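Local coordinates for protein bradavidin 2 (Bradyrhizobium japonicum, PDB 4GGT) that belongs to the avidin family and binds biotin in the mouth of a barrel of antiparallel strands, at residues R20-L25 against G36-H41. Sequence-based numbering, arbitrary orientation.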
loop_
_atom_site.group_PDB
_atom_site.type_symbol
_atom_site.label_atom_id
_atom_site.label_comp_id
_atom_site.label_asym_id
_atom_site.label_seq_id
_atom_site.Cartn_x
_atom_site.Cartn_y
_atom_site.Cartn_z
ATOM N N ARG A 20 9.005 -7.249 0.198
ATOM C CA ARG A 20 8.829 -7.809 -1.156
ATOM C C ARG A 20 9.297 -6.836 -2.264
ATOM O O ARG A 20 9.239 -7.179 -3.452
ATOM C CB ARG A 20 7.345 -8.163 -1.414
ATOM C CG ARG A 20 6.610 -8.874 -0.273
ATOM C CD ARG A 20 5.100 -8.926 -0.531
ATOM N NE ARG A 20 4.307 -8.731 0.687
ATOM C CZ ARG A 20 3.780 -9.704 1.439
ATOM N NH1 ARG A 20 3.940 -10.993 1.126
ATOM N NH2 ARG A 20 3.085 -9.381 2.519
ATOM N N GLY A 21 9.699 -5.617 -1.885
ATOM C CA GLY A 21 10.166 -4.608 -2.835
ATOM C C GLY A 21 9.117 -3.700 -3.465
ATOM O O GLY A 21 9.404 -2.979 -4.433
ATOM N N SER A 22 7.899 -3.758 -2.948
ATOM C CA SER A 22 6.854 -2.820 -3.361
ATOM C C SER A 22 7.194 -1.434 -2.839
ATOM O O SER A 22 7.841 -1.318 -1.803
ATOM C CB SER A 22 5.493 -3.293 -2.854
ATOM O OG SER A 22 5.105 -4.450 -3.600
ATOM N N GLU A 23 6.819 -0.413 -3.607
ATOM C CA GLU A 23 7.182 0.972 -3.317
ATOM C C GLU A 23 5.955 1.779 -2.951
ATOM O O GLU A 23 4.931 1.712 -3.634
ATOM C CB GLU A 23 7.726 1.646 -4.586
ATOM C CG GLU A 23 9.101 1.185 -5.109
ATOM C CD GLU A 23 9.404 1.942 -6.388
ATOM O OE1 GLU A 23 8.783 1.635 -7.423
ATOM O OE2 GLU A 23 10.223 2.885 -6.348
ATOM N N LEU A 24 6.116 2.652 -1.962
ATOM C CA LEU A 24 5.074 3.556 -1.532
ATOM C C LEU A 24 5.660 4.955 -1.480
ATOM O O LEU A 24 6.502 5.235 -0.638
ATOM C CB LEU A 24 4.555 3.154 -0.143
ATOM C CG LEU A 24 3.502 4.074 0.505
ATOM C CD1 LEU A 24 2.239 4.241 -0.368
ATOM C CD2 LEU A 24 3.148 3.600 1.916
ATOM N N LEU A 25 5.224 5.809 -2.412
ATOM C CA LEU A 25 5.674 7.213 -2.433
ATOM C C LEU A 25 4.576 8.096 -1.850
ATOM O O LEU A 25 3.432 8.076 -2.314
ATOM C CB LEU A 25 5.963 7.631 -3.888
ATOM C CG LEU A 25 7.010 8.649 -4.302
ATOM C CD1 LEU A 25 6.502 9.336 -5.600
ATOM C CD2 LEU A 25 7.474 9.632 -3.211
ATOM N N GLY A 36 -0.763 9.297 -2.172
ATOM C CA GLY A 36 0.438 8.500 -2.420
ATOM C C GLY A 36 0.410 7.770 -3.753
ATOM O O GLY A 36 -0.590 7.803 -4.470
ATOM N N THR A 37 1.515 7.120 -4.074
ATOM C CA THR A 37 1.624 6.307 -5.297
ATOM C C THR A 37 2.249 4.984 -4.898
ATOM O O THR A 37 3.244 4.972 -4.204
ATOM C CB THR A 37 2.520 7.032 -6.347
ATOM O OG1 THR A 37 1.892 8.264 -6.715
ATOM C CG2 THR A 37 2.727 6.173 -7.573
ATOM N N PHE A 38 1.705 3.869 -5.367
ATOM C CA PHE A 38 2.182 2.592 -4.908
ATOM C C PHE A 38 2.520 1.795 -6.149
ATOM O O PHE A 38 1.735 1.793 -7.117
ATOM C CB PHE A 38 1.063 1.870 -4.172
ATOM C CG PHE A 38 1.465 0.546 -3.599
ATOM C CD1 PHE A 38 1.944 0.451 -2.278
ATOM C CD2 PHE A 38 1.400 -0.601 -4.379
ATOM C CE1 PHE A 38 2.309 -0.798 -1.760
ATOM C CE2 PHE A 38 1.760 -1.837 -3.880
ATOM C CZ PHE A 38 2.224 -1.945 -2.560
ATOM N N THR A 39 3.649 1.130 -6.130
ATOM C CA THR A 39 3.909 0.182 -7.216
ATOM C C THR A 39 4.427 -1.160 -6.744
ATOM O O THR A 39 5.297 -1.241 -5.907
ATOM C CB THR A 39 4.536 0.832 -8.525
ATOM O OG1 THR A 39 5.418 -0.066 -9.268
ATOM C CG2 THR A 39 5.054 2.234 -8.342
ATOM N N ASN A 40 3.757 -2.209 -7.206
ATOM C CA ASN A 40 4.073 -3.579 -6.865
ATOM C C ASN A 40 5.170 -4.013 -7.821
ATOM O O ASN A 40 5.224 -3.528 -8.952
ATOM C CB ASN A 40 2.802 -4.438 -7.062
ATOM C CG ASN A 40 3.049 -5.919 -6.884
ATOM O OD1 ASN A 40 2.765 -6.494 -5.826
ATOM N ND2 ASN A 40 3.585 -6.550 -7.920
ATOM N N HIS A 41 6.061 -4.884 -7.358
ATOM C CA HIS A 41 7.146 -5.352 -8.208
ATOM C C HIS A 41 7.266 -6.866 -8.224
ATOM O O HIS A 41 8.372 -7.413 -8.378
ATOM C CB HIS A 41 8.464 -4.676 -7.832
ATOM C CG HIS A 41 8.579 -3.279 -8.343
ATOM N ND1 HIS A 41 8.434 -2.171 -7.536
ATOM C CD2 HIS A 41 8.792 -2.809 -9.593
ATOM C CE1 HIS A 41 8.573 -1.078 -8.266
ATOM N NE2 HIS A 41 8.788 -1.441 -9.521
HETATM O O HOH W 1 6.520 -6.208 -4.892
#
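With CG of Phe38 turned anti to the backbone N (chi1 -178°), the ring of Phe38 reaches across to Ser22, where Phe38 CZ meets Ser22 CB at 3.5 Å. The carbonyl oxygen of Glu23 lies over one face of this ring, 3.5 Å from CD1 of Phe38, while Leu24 CD1 comes to the ring edge, near its plane. Phe38 and Leu24 form a non-hydrogen-bonded pair, their side chains sharing the face of the sheet that packs against strand 62-69 and Trp78. On the other face lie Glu23, Leu25, Thr37 and Thr39; the hydroxyl of Thr37 is engaged by Trp27. Strands 23-28 and 33-39 make a beta hairpin of the closed avidin-type barrel; here the segments 23-25 and 36-39 run antiparallel, their axes 4.6 Å apart at closest approach. Two hydrogen-bonded pairs flank the Leu24–Phe38 pair: Glu23 and Thr39 exchange two N-H...O bonds, and Leu25 and Thr37 do the same. An alanine in place of Phe38 would be likely to open a gap beside Ser22 CB and Leu24 CD1 and deprive Trp78 of an aromatic neighbour. Beyond the strand ends a water takes over the bridging: it accepts from His41 N at 2.8 Å, donates to Arg20 O, and is hydrogen-bonded to Ser22 OG at 2.6 Å. That hydroxyl, set beside its own backbone N (chi1 -71°), also lies 3.5 Å from Asn40 CA. His41 ND1 adds a weak, bent bond to Gly21 O (3.3 Å). This end of the hairpin borders the biotin site, unoccupied in this model; Asn18, Asn40 and Asp109 bind biotin in another structure of the protein. Ser22 N donates to Asn18 OD1, and Arg20 forms a salt bridge with Asp109.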